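Local coordinates for protein 2-hydroxyisobutyryl-CoA synthetase (Aquincola tertiaricarbonis, PDB 6HDX) that belongs to the ANL clan of AMP-binding enzymes and carries the C-terminal domain found with that family, at residues A217-P222 against F248-P253; D22-P27 against R187-A192; T306-P311 against D344-T349. All coordinates share one frame; numbering follows the deposited sequence.

Contact 1: A217-P222 against F248-P253. With 8LH ([[(2~{R},3~{S},4~{R},5~{R})-5-(6-aminopurin-9-yl)-3,4-bis(oxidanyl)oxolan-2-yl]methoxy-oxidanyl-phosphoryl] (2~{R})-2-methyl-3-oxidanyl-propanoate), chain B; HIU ((2R)-3-hydroxy-2-methylpropanoic acid), chain C.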
loop_
_atom_site.group_PDB
_atom_site.type_symbol
_atom_site.label_atom_id
_atom_site.label_comp_id
_atom_site.label_asym_id
_atom_site.label_seq_id
_atom_site.Cartn_x
_atom_site.Cartn_y
_atom_site.Cartn_z
ATOM N N ALA A 217 -10.053 -15.540 2.890
ATOM C CA ALA A 217 -8.706 -15.751 2.362
ATOM C C ALA A 217 -7.710 -14.705 2.811
ATOM O O ALA A 217 -8.080 -13.561 3.097
ATOM C CB ALA A 217 -8.734 -15.867 0.840
ATOM N N PHE A 218 -6.442 -15.130 2.919
ATOM C CA PHE A 218 -5.304 -14.302 3.343
ATOM C C PHE A 218 -4.178 -14.423 2.344
ATOM O O PHE A 218 -3.807 -15.538 1.964
ATOM C CB PHE A 218 -4.798 -14.751 4.737
ATOM C CG PHE A 218 -3.589 -14.026 5.286
ATOM C CD1 PHE A 218 -2.297 -14.413 4.929
ATOM C CD2 PHE A 218 -3.737 -12.966 6.172
ATOM C CE1 PHE A 218 -1.181 -13.735 5.423
ATOM C CE2 PHE A 218 -2.622 -12.297 6.677
ATOM C CZ PHE A 218 -1.349 -12.693 6.308
ATOM N N TYR A 219 -3.572 -13.281 1.977
ATOM C CA TYR A 219 -2.396 -13.259 1.121
ATOM C C TYR A 219 -1.205 -12.587 1.833
ATOM O O TYR A 219 -1.363 -11.509 2.425
ATOM C CB TYR A 219 -2.680 -12.513 -0.219
ATOM C CG TYR A 219 -1.408 -12.309 -1.026
ATOM C CD1 TYR A 219 -0.891 -13.333 -1.820
ATOM C CD2 TYR A 219 -0.665 -11.132 -0.910
ATOM C CE1 TYR A 219 0.318 -13.186 -2.490
ATOM C CE2 TYR A 219 0.547 -10.973 -1.574
ATOM C CZ TYR A 219 1.032 -11.999 -2.367
ATOM O OH TYR A 219 2.226 -11.835 -3.008
ATOM N N GLY A 220 -0.008 -13.154 1.631
ATOM C CA GLY A 220 1.251 -12.572 2.075
ATOM C C GLY A 220 2.404 -13.528 1.853
ATOM O O GLY A 220 2.329 -14.391 0.976
ATOM N N THR A 221 3.445 -13.427 2.693
ATOM C CA THR A 221 4.585 -14.359 2.643
ATOM C C THR A 221 4.352 -15.474 3.654
ATOM O O THR A 221 3.651 -15.242 4.656
ATOM C CB THR A 221 5.953 -13.655 2.884
ATOM O OG1 THR A 221 6.012 -13.129 4.209
ATOM C CG2 THR A 221 6.282 -12.582 1.826
ATOM N N PRO A 222 4.901 -16.704 3.418
ATOM C CA PRO A 222 4.745 -17.778 4.426
ATOM C C PRO A 222 5.340 -17.389 5.796
ATOM O O PRO A 222 4.795 -17.764 6.833
ATOM C CB PRO A 222 5.466 -18.970 3.793
ATOM C CG PRO A 222 5.663 -18.622 2.341
ATOM C CD PRO A 222 5.751 -17.144 2.284
ATOM N N PHE A 248 -2.884 -17.944 0.830
ATOM C CA PHE A 248 -2.113 -18.157 -0.393
ATOM C C PHE A 248 -0.912 -17.248 -0.365
ATOM O O PHE A 248 -1.035 -16.089 -0.009
ATOM C CB PHE A 248 -2.975 -18.048 -1.661
ATOM C CG PHE A 248 -3.516 -16.695 -2.061
ATOM C CD1 PHE A 248 -4.586 -16.120 -1.370
ATOM C CD2 PHE A 248 -3.046 -16.052 -3.207
ATOM C CE1 PHE A 248 -5.116 -14.888 -1.772
ATOM C CE2 PHE A 248 -3.605 -14.836 -3.627
ATOM C CZ PHE A 248 -4.628 -14.259 -2.901
ATOM N N PHE A 249 0.258 -17.804 -0.604
ATOM C CA PHE A 249 1.520 -17.084 -0.456
ATOM C C PHE A 249 2.394 -17.075 -1.686
ATOM O O PHE A 249 2.382 -18.023 -2.487
ATOM C CB PHE A 249 2.360 -17.733 0.686
ATOM C CG PHE A 249 1.649 -17.991 1.991
ATOM C CD1 PHE A 249 1.131 -16.937 2.742
ATOM C CD2 PHE A 249 1.533 -19.286 2.495
ATOM C CE1 PHE A 249 0.456 -17.178 3.934
ATOM C CE2 PHE A 249 0.882 -19.526 3.707
ATOM C CZ PHE A 249 0.357 -18.469 4.420
ATOM N N SER A 250 3.268 -16.056 -1.734
ATOM C CA SER A 250 4.324 -15.898 -2.737
ATOM C C SER A 250 5.470 -15.083 -2.123
ATOM O O SER A 250 5.307 -14.499 -1.039
ATOM C CB SER A 250 3.780 -15.238 -4.006
ATOM O OG SER A 250 3.621 -13.836 -3.876
ATOM N N GLY A 251 6.618 -15.065 -2.812
ATOM C CA GLY A 251 7.754 -14.239 -2.433
ATOM C C GLY A 251 8.987 -14.982 -2.002
ATOM O O GLY A 251 10.078 -14.429 -2.061
ATOM N N GLU A 252 8.823 -16.235 -1.539
ATOM C CA GLU A 252 9.896 -17.064 -1.010
ATOM C C GLU A 252 9.370 -18.488 -0.838
ATOM O O GLU A 252 8.141 -18.678 -0.800
ATOM C CB GLU A 252 10.346 -16.525 0.379
ATOM C CG GLU A 252 9.201 -16.328 1.374
ATOM C CD GLU A 252 9.581 -16.046 2.809
ATOM O OE1 GLU A 252 10.758 -15.716 3.067
ATOM O OE2 GLU A 252 8.696 -16.146 3.684
ATOM N N PRO A 253 10.262 -19.490 -0.628
ATOM C CA PRO A 253 9.774 -20.853 -0.347
ATOM C C PRO A 253 9.074 -20.893 1.020
ATOM O O PRO A 253 9.250 -19.982 1.841
ATOM C CB PRO A 253 11.055 -21.701 -0.357
ATOM C CG PRO A 253 12.115 -20.837 -0.973
ATOM C CD PRO A 253 11.743 -19.447 -0.596
HETATM C C1 8LH B . 9.622 -17.969 -4.548
HETATM C C2 8LH B . 8.284 -18.061 -4.618
HETATM C C3 8LH B . 7.689 -19.238 -4.289
HETATM C C4 8LH B . 8.864 -16.041 -5.167
HETATM N N1 8LH B . 8.405 -20.324 -3.966
HETATM N N2 8LH B . 10.379 -19.016 -4.149
HETATM O O1 8LH B . 5.759 -12.464 -4.906
HETATM C C5 8LH B . 5.927 -12.844 -6.253
HETATM C C6 8LH B . 6.839 -11.797 -6.912
HETATM C C7 8LH B . 6.201 -10.395 -6.903
HETATM C C8 8LH B . 8.238 -11.766 -6.250
HETATM O O2 8LH B . 8.434 -12.201 -5.112
HETATM O O3 8LH B . 9.213 -11.238 -7.045
HETATM P P1 8LH B . 10.661 -10.896 -6.506
HETATM O O4 8LH B . 10.350 -10.003 -5.255
HETATM O O5 8LH B . 11.533 -10.281 -7.511
HETATM O O6 8LH B . 11.314 -12.284 -6.055
HETATM C C9 8LH B . 11.330 -13.376 -6.974
HETATM C C10 8LH B . 12.101 -14.496 -6.329
HETATM O O7 8LH B . 11.476 -14.809 -5.056
HETATM C C11 8LH B . 11.946 -15.712 -7.155
HETATM O O8 8LH B . 12.922 -15.731 -8.215
HETATM C C12 8LH B . 12.199 -16.812 -6.094
HETATM O O9 8LH B . 13.639 -16.931 -5.730
HETATM C C13 8LH B . 11.422 -16.254 -4.917
HETATM N N3 8LH B . 9.977 -16.725 -4.883
HETATM N N4 8LH B . 7.826 -16.857 -4.989
HETATM C C14 8LH B . 9.795 -20.241 -3.869
HETATM N N5 8LH B . 6.364 -19.321 -4.300
HETATM O O1 HIU C . 6.574 -14.140 -7.129
HETATM C C1 HIU C . 7.018 -13.002 -6.527
HETATM O O2 HIU C . 7.882 -13.000 -5.651
HETATM C C2 HIU C . 6.229 -11.722 -6.912
HETATM C C3 HIU C . 6.970 -10.391 -6.678
HETATM C C4 HIU C . 4.999 -11.706 -6.048
HETATM O O3 HIU C . 5.352 -12.059 -4.722
HETATM O O HOH W 1 4.158 -11.898 -0.986
#
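Tyr219 and Phe248 cross at about a right angle as side chains on one face of the sheet, and with ring planes 55° apart they meet obliquely. Two parts of the tyrosine cover the Phe248 ring: CB over its face, in a CH-pi contact 4.0 Å from the centroid, and CD1 offset toward the rim, 3.6 Å from Phe248 CE2. Phe248 offers its face because CG stands between its backbone N and carbonyl carbon (chi1 70°), which brings the ring nearer the adjoining strand. Those strands, 217-220 and 246-249, are parallel neighbours of a beta-alpha-beta unit linked through helix 222-234. Phe248 N donates to Phe218 O at 2.8 Å, and Ser250 N adds a weak bond to Gly220 O. On the face that carries Phe249 and the linking helix, Pro222 CA lies over the centre of the Phe249 ring, 4.0 Å from its centroid and 11° off the ring normal. Thr221 N-caps that helix, its OG1 meeting Tyr224 N and also Phe465 O. Where the strands end, Tyr219 OH is hydrogen-bonded to Ser250 OG at 2.6 Å, and one water joins Tyr219 OH, 2.8 Å away, to Ser250 O. Ser250 OG in turn bonds 8LH O1 at 2.7 Å; HIU is modelled over the same part of the pocket. Further along the second segment, Glu252 OE2 lies 3.4 Å from Pro222 CD and bonds Ser223 OG.

Contact 2: D22-P27 against R187-A192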
loop_
_atom_site.group_PDB
_atom_site.type_symbol
_atom_site.label_atom_id
_atom_site.label_comp_id
_atom_site.label_asym_id
_atom_site.label_seq_id
_atom_site.Cartn_x
_atom_site.Cartn_y
_atom_site.Cartn_z
ATOM N N ASP A 22 -13.181 -9.556 -21.206
ATOM C CA ASP A 22 -14.503 -9.097 -20.801
ATOM C C ASP A 22 -14.402 -8.941 -19.260
ATOM O O ASP A 22 -14.142 -9.919 -18.540
ATOM C CB ASP A 22 -15.581 -10.136 -21.195
ATOM C CG ASP A 22 -17.012 -9.829 -20.758
ATOM O OD1 ASP A 22 -17.207 -8.881 -19.974
ATOM O OD2 ASP A 22 -17.932 -10.584 -21.155
ATOM N N GLU A 23 -14.546 -7.690 -18.781
ATOM C CA GLU A 23 -14.462 -7.304 -17.370
ATOM C C GLU A 23 -15.708 -7.716 -16.578
ATOM O O GLU A 23 -15.662 -7.732 -15.348
ATOM C CB GLU A 23 -14.221 -5.777 -17.230
ATOM C CG GLU A 23 -12.854 -5.281 -17.687
ATOM C CD GLU A 23 -11.661 -5.790 -16.899
ATOM O OE1 GLU A 23 -10.555 -5.870 -17.478
ATOM O OE2 GLU A 23 -11.830 -6.120 -15.704
ATOM N N ASN A 24 -16.807 -8.062 -17.280
ATOM C CA ASN A 24 -18.080 -8.462 -16.671
ATOM C C ASN A 24 -18.292 -9.968 -16.551
ATOM O O ASN A 24 -19.285 -10.395 -15.953
ATOM C CB ASN A 24 -19.252 -7.808 -17.406
ATOM C CG ASN A 24 -19.237 -6.318 -17.229
ATOM O OD1 ASN A 24 -19.071 -5.798 -16.115
ATOM N ND2 ASN A 24 -19.285 -5.610 -18.336
ATOM N N TYR A 25 -17.376 -10.772 -17.092
ATOM C CA TYR A 25 -17.495 -12.219 -17.006
ATOM C C TYR A 25 -17.168 -12.783 -15.611
ATOM O O TYR A 25 -16.123 -12.472 -15.030
ATOM C CB TYR A 25 -16.644 -12.902 -18.085
ATOM C CG TYR A 25 -16.477 -14.389 -17.856
ATOM C CD1 TYR A 25 -17.500 -15.281 -18.169
ATOM C CD2 TYR A 25 -15.322 -14.899 -17.263
ATOM C CE1 TYR A 25 -17.362 -16.649 -17.941
ATOM C CE2 TYR A 25 -15.186 -16.262 -17.003
ATOM C CZ TYR A 25 -16.205 -17.133 -17.355
ATOM O OH TYR A 25 -16.075 -18.478 -17.137
ATOM N N LEU A 26 -18.066 -13.642 -15.107
ATOM C CA LEU A 26 -17.901 -14.437 -13.888
ATOM C C LEU A 26 -18.266 -15.878 -14.278
ATOM O O LEU A 26 -19.297 -16.082 -14.935
ATOM C CB LEU A 26 -18.799 -13.980 -12.713
ATOM C CG LEU A 26 -18.306 -12.873 -11.750
ATOM C CD1 LEU A 26 -16.789 -12.966 -11.446
ATOM C CD2 LEU A 26 -18.675 -11.522 -12.266
ATOM N N PRO A 27 -17.430 -16.887 -13.926
ATOM C CA PRO A 27 -17.787 -18.279 -14.269
ATOM C C PRO A 27 -19.061 -18.724 -13.540
ATOM O O PRO A 27 -19.433 -18.066 -12.548
ATOM C CB PRO A 27 -16.556 -19.101 -13.810
ATOM C CG PRO A 27 -15.504 -18.108 -13.503
ATOM C CD PRO A 27 -16.179 -16.826 -13.145
ATOM N N ARG A 187 -10.870 -7.990 -9.471
ATOM C CA ARG A 187 -11.465 -8.602 -10.673
ATOM C C ARG A 187 -12.391 -9.812 -10.342
ATOM O O ARG A 187 -13.429 -9.991 -10.984
ATOM C CB ARG A 187 -10.371 -8.972 -11.700
ATOM C CG ARG A 187 -10.871 -9.580 -13.028
ATOM C CD ARG A 187 -11.943 -8.747 -13.735
ATOM N NE ARG A 187 -12.540 -9.458 -14.879
ATOM C CZ ARG A 187 -13.590 -10.274 -14.811
ATOM N NH1 ARG A 187 -14.043 -10.872 -15.903
ATOM N NH2 ARG A 187 -14.189 -10.505 -13.648
ATOM N N LEU A 188 -12.036 -10.591 -9.304
ATOM C CA LEU A 188 -12.830 -11.734 -8.838
ATOM C C LEU A 188 -14.160 -11.285 -8.179
ATOM O O LEU A 188 -15.016 -12.119 -7.861
ATOM C CB LEU A 188 -11.963 -12.533 -7.827
ATOM C CG LEU A 188 -12.542 -13.844 -7.232
ATOM C CD1 LEU A 188 -13.008 -14.802 -8.339
ATOM C CD2 LEU A 188 -11.505 -14.498 -6.316
ATOM N N ARG A 189 -14.322 -9.958 -7.972
ATOM C CA ARG A 189 -15.460 -9.328 -7.285
ATOM C C ARG A 189 -15.507 -9.802 -5.822
ATOM O O ARG A 189 -16.570 -9.974 -5.236
ATOM C CB ARG A 189 -16.816 -9.480 -8.022
ATOM C CG ARG A 189 -16.764 -9.308 -9.539
ATOM C CD ARG A 189 -16.932 -7.882 -9.976
ATOM N NE ARG A 189 -15.807 -7.417 -10.789
ATOM C CZ ARG A 189 -15.799 -7.390 -12.118
ATOM N NH1 ARG A 189 -14.744 -6.917 -12.770
ATOM N NH2 ARG A 189 -16.847 -7.829 -12.804
ATOM N N ALA A 190 -14.322 -10.027 -5.238
ATOM C CA ALA A 190 -14.196 -10.384 -3.828
ATOM C C ALA A 190 -14.259 -9.051 -3.065
ATOM O O ALA A 190 -14.220 -7.994 -3.690
ATOM C CB ALA A 190 -12.845 -11.073 -3.582
ATOM N N LYS A 191 -14.372 -9.086 -1.742
ATOM C CA LYS A 191 -14.287 -7.855 -0.955
ATOM C C LYS A 191 -12.778 -7.648 -0.694
ATOM O O LYS A 191 -12.223 -8.299 0.189
ATOM C CB LYS A 191 -15.032 -7.993 0.378
ATOM C CG LYS A 191 -16.530 -8.033 0.272
ATOM C CD LYS A 191 -17.088 -8.542 1.584
ATOM C CE LYS A 191 -18.592 -8.544 1.601
ATOM N NZ LYS A 191 -19.173 -9.621 0.744
ATOM N N ALA A 192 -12.091 -6.851 -1.533
ATOM C CA ALA A 192 -10.630 -6.664 -1.368
ATOM C C ALA A 192 -10.325 -5.894 -0.101
ATOM O O ALA A 192 -10.810 -4.780 0.065
ATOM C CB ALA A 192 -10.030 -5.944 -2.573
#
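Glu23 O is gripped end-on by both terminal nitrogens of Arg189, NH2 at 2.8 Å and NH1 at 2.9 Å, and lies only 9° out of that guanidinium plane. The same oxygen also sits 3.3 Å above the centre of the Arg187 guanidinium, so two arginines meet it quite differently, one by its edge and one by its face. Arg187 uses its own edge on Tyr25 O, with NH1 at 2.8 Å and NH2 at 3.1 Å. Its NH1 has a second acceptor, Asp22 O at 2.8 Å, tilted 26° from the guanidinium plane. Arg187 ends helix 176-187 and Arg189 follows in a Schellman motif with positive phi, just ahead of strand 191-193, which is outermost on its side of the parallel sheet within this chain and bonds through the Ala192 backbone to the second subunit; the N-terminal loop is thereby tied to this helix end by backbone carbonyls. The Arg187 chain is bent at chi2 (53°), and past the bend its NE makes a 3.5 Å salt bridge to Glu23 OE2, an oxygen also paired with Arg145. Asp22 OD1 accepts from Asn24 N in an Asx turn within the loop. Leu26 CD2 packs at 4.0 Å against Arg189 CG, and Arg189 also touches Arg141 of the second subunit.

Contact 3: T306-P311 against D344-T349. With 8LH ([[(2~{R},3~{S},4~{R},5~{R})-5-(6-aminopurin-9-yl)-3,4-bis(oxidanyl)oxolan-2-yl]methoxy-oxidanyl-phosphoryl] (2~{R})-2-methyl-3-oxidanyl-propanoate), chain B.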
loop_
_atom_site.group_PDB
_atom_site.type_symbol
_atom_site.label_atom_id
_atom_site.label_comp_id
_atom_site.label_asym_id
_atom_site.label_seq_id
_atom_site.Cartn_x
_atom_site.Cartn_y
_atom_site.Cartn_z
ATOM N N THR A 306 6.247 -21.439 -19.187
ATOM C CA THR A 306 7.318 -21.847 -18.280
ATOM C C THR A 306 8.113 -23.016 -18.899
ATOM O O THR A 306 7.529 -24.015 -19.321
ATOM C CB THR A 306 6.746 -22.245 -16.885
ATOM O OG1 THR A 306 6.086 -21.137 -16.293
ATOM C CG2 THR A 306 7.823 -22.759 -15.912
ATOM N N GLU A 307 9.443 -22.905 -18.876
ATOM C CA GLU A 307 10.353 -23.964 -19.290
ATOM C C GLU A 307 11.269 -24.229 -18.112
ATOM O O GLU A 307 11.866 -23.286 -17.599
ATOM C CB GLU A 307 11.214 -23.531 -20.480
ATOM C CG GLU A 307 10.454 -23.113 -21.717
ATOM C CD GLU A 307 11.338 -22.371 -22.697
ATOM O OE1 GLU A 307 11.527 -21.148 -22.511
ATOM O OE2 GLU A 307 11.889 -23.022 -23.613
ATOM N N VAL A 308 11.395 -25.484 -17.674
ATOM C CA VAL A 308 12.342 -25.820 -16.600
ATOM C C VAL A 308 13.574 -26.346 -17.341
ATOM O O VAL A 308 13.507 -27.360 -18.023
ATOM C CB VAL A 308 11.738 -26.755 -15.524
ATOM C CG1 VAL A 308 12.800 -27.300 -14.579
ATOM C CG2 VAL A 308 10.650 -26.022 -14.747
ATOM N N CYS A 309 14.662 -25.574 -17.290
ATOM C CA CYS A 309 15.852 -25.768 -18.100
ATOM C C CYS A 309 17.103 -26.178 -17.348
ATOM O O CYS A 309 17.294 -25.845 -16.175
ATOM C CB CYS A 309 16.116 -24.505 -18.926
ATOM S SG CYS A 309 14.761 -24.050 -20.048
ATOM N N ASP A 310 18.003 -26.831 -18.079
ATOM C CA ASP A 310 19.311 -27.168 -17.581
ATOM C C ASP A 310 20.127 -25.839 -17.640
ATOM O O ASP A 310 20.236 -25.244 -18.715
ATOM C CB ASP A 310 19.924 -28.244 -18.491
ATOM C CG ASP A 310 21.245 -28.836 -18.054
ATOM O OD1 ASP A 310 21.940 -28.203 -17.228
ATOM O OD2 ASP A 310 21.611 -29.913 -18.579
ATOM N N PRO A 311 20.664 -25.348 -16.488
ATOM C CA PRO A 311 21.432 -24.082 -16.492
ATOM C C PRO A 311 22.681 -24.072 -17.380
ATOM O O PRO A 311 23.162 -22.997 -17.764
ATOM C CB PRO A 311 21.801 -23.902 -15.011
ATOM C CG PRO A 311 20.778 -24.696 -14.261
ATOM C CD PRO A 311 20.592 -25.906 -15.121
ATOM N N ASP A 344 16.401 -19.770 -10.307
ATOM C CA ASP A 344 15.856 -20.571 -9.210
ATOM C C ASP A 344 15.988 -22.030 -9.514
ATOM O O ASP A 344 16.253 -22.382 -10.657
ATOM C CB ASP A 344 14.376 -20.237 -8.968
ATOM C CG ASP A 344 14.147 -18.807 -8.537
ATOM O OD1 ASP A 344 14.777 -18.386 -7.566
ATOM O OD2 ASP A 344 13.304 -18.111 -9.173
ATOM N N LEU A 345 15.775 -22.893 -8.505
ATOM C CA LEU A 345 15.791 -24.328 -8.721
ATOM C C LEU A 345 14.419 -24.905 -8.411
ATOM O O LEU A 345 13.761 -24.467 -7.465
ATOM C CB LEU A 345 16.899 -25.040 -7.912
ATOM C CG LEU A 345 17.200 -26.466 -8.371
ATOM C CD1 LEU A 345 17.975 -26.477 -9.682
ATOM C CD2 LEU A 345 17.911 -27.262 -7.295
ATOM N N THR A 346 13.988 -25.873 -9.234
ATOM C CA THR A 346 12.731 -26.605 -9.095
ATOM C C THR A 346 12.855 -27.983 -9.772
ATOM O O THR A 346 13.863 -28.293 -10.403
ATOM C CB THR A 346 11.532 -25.780 -9.661
ATOM O OG1 THR A 346 10.316 -26.360 -9.210
ATOM C CG2 THR A 346 11.505 -25.724 -11.183
ATOM N N LEU A 347 11.803 -28.779 -9.644
ATOM C CA LEU A 347 11.565 -30.065 -10.276
ATOM C C LEU A 347 10.168 -29.949 -10.888
ATOM O O LEU A 347 9.230 -29.479 -10.218
ATOM C CB LEU A 347 11.582 -31.214 -9.248
ATOM C CG LEU A 347 11.661 -32.630 -9.849
ATOM C CD1 LEU A 347 12.507 -33.527 -9.002
ATOM C CD2 LEU A 347 10.292 -33.251 -10.010
ATOM N N TRP A 348 10.027 -30.411 -12.136
ATOM C CA TRP A 348 8.737 -30.419 -12.807
ATOM C C TRP A 348 8.373 -31.822 -13.270
ATOM O O TRP A 348 9.254 -32.625 -13.564
ATOM C CB TRP A 348 8.617 -29.341 -13.932
ATOM C CG TRP A 348 9.326 -29.570 -15.251
ATOM C CD1 TRP A 348 10.369 -30.415 -15.507
ATOM C CD2 TRP A 348 9.076 -28.862 -16.474
ATOM N NE1 TRP A 348 10.761 -30.299 -16.825
ATOM C CE2 TRP A 348 9.975 -29.365 -17.444
ATOM C CE3 TRP A 348 8.180 -27.837 -16.844
ATOM C CZ2 TRP A 348 10.010 -28.873 -18.756
ATOM C CZ3 TRP A 348 8.212 -27.359 -18.144
ATOM C CH2 TRP A 348 9.125 -27.863 -19.081
ATOM N N THR A 349 7.076 -32.133 -13.242
ATOM C CA THR A 349 6.501 -33.412 -13.681
ATOM C C THR A 349 5.296 -33.088 -14.569
ATOM O O THR A 349 4.845 -31.936 -14.590
ATOM C CB THR A 349 6.098 -34.291 -12.479
ATOM O OG1 THR A 349 5.154 -33.585 -11.668
ATOM C CG2 THR A 349 7.305 -34.764 -11.643
HETATM C C1 8LH B . 9.622 -17.969 -4.548
HETATM C C2 8LH B . 8.284 -18.061 -4.618
HETATM C C3 8LH B . 7.689 -19.238 -4.289
HETATM C C4 8LH B . 8.864 -16.041 -5.167
HETATM N N1 8LH B . 8.405 -20.324 -3.966
HETATM N N2 8LH B . 10.379 -19.016 -4.149
HETATM O O1 8LH B . 5.759 -12.464 -4.906
HETATM C C5 8LH B . 5.927 -12.844 -6.253
HETATM C C6 8LH B . 6.839 -11.797 -6.912
HETATM C C7 8LH B . 6.201 -10.395 -6.903
HETATM C C8 8LH B . 8.238 -11.766 -6.250
HETATM O O2 8LH B . 8.434 -12.201 -5.112
HETATM O O3 8LH B . 9.213 -11.238 -7.045
HETATM P P1 8LH B . 10.661 -10.896 -6.506
HETATM O O4 8LH B . 10.350 -10.003 -5.255
HETATM O O5 8LH B . 11.533 -10.281 -7.511
HETATM O O6 8LH B . 11.314 -12.284 -6.055
HETATM C C9 8LH B . 11.330 -13.376 -6.974
HETATM C C10 8LH B . 12.101 -14.496 -6.329
HETATM O O7 8LH B . 11.476 -14.809 -5.056
HETATM C C11 8LH B . 11.946 -15.712 -7.155
HETATM O O8 8LH B . 12.922 -15.731 -8.215
HETATM C C12 8LH B . 12.199 -16.812 -6.094
HETATM O O9 8LH B . 13.639 -16.931 -5.730
HETATM C C13 8LH B . 11.422 -16.254 -4.917
HETATM N N3 8LH B . 9.977 -16.725 -4.883
HETATM N N4 8LH B . 7.826 -16.857 -4.989
HETATM C C14 8LH B . 9.795 -20.241 -3.869
HETATM N N5 8LH B . 6.364 -19.321 -4.300
#
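Thr306 O approaches Trp348 CZ3 at 3.6 Å, obliquely to the indole, where two strands of an antiparallel sheet meet across an intervening one. Strands 304-310 and 340-347 both flank strand 322-329, so their mutual contact is made largely by side chains, while backbone bonds such as Glu307 with Val326 and Cys309 with Thr324 join 304-310 to the strand between. At Glu307 the side chain leaves the backbone away from the second segment, and its OE1 is salt-bridged to Arg339; its backbone comes near, CA lying 4.1 Å from Trp348 CH2. Val308 carries the contact. Its CB stands over the indole, 3.6 Å from the centroid of the five-membered ring and 11° off the normal, which meets the geometry of a CH-pi contact. With CG1 anti to the backbone N (chi1 169°), CG2 lies beside that N and reaches Trp348 CD2 at 3.7 Å; the same methyl meets Thr346 CG2, also at 3.7 Å. Val308 CG1 is 4.1 Å from Trp348 CD1, so the two methyls place the isopropyl group across the five-membered ring instead of at one corner. A hydrogen bond from NE1, on that ring, to Val317 O helps fix the indole's rotation, and Tyr319 and Leu362 pack against it. Thr346 OG1 is hydrogen-bonded to Gly365 O. At the start of the second segment, Asp344 takes both ribose hydroxyls of 8LH: O9 donates to Asp344 OD1 at 2.6 Å, and O8 to Asp344 OD2 at 2.6 Å.

Contacts 1 and 3 are buried, their centres 21 Å apart in different sheets, one parallel and one antiparallel, and both reach 8LH: contact 1 through Ser250 and contact 3 through Asp344. Contact 2 is only partly buried, its centre about 24 Å from that of the chain. Its second segment runs into a strand of contact 1's parallel sheet, outermost within this chain, but the contact itself is made at the helix end just before it. Chemistry follows place. Neighbouring strands in contact 1 combine backbone bonds with aromatic packing; contact 3, across a strand, relies on apolar and CH-pi packing; contact 2 uses arginine bonds to loop carbonyls and lies near the second subunit.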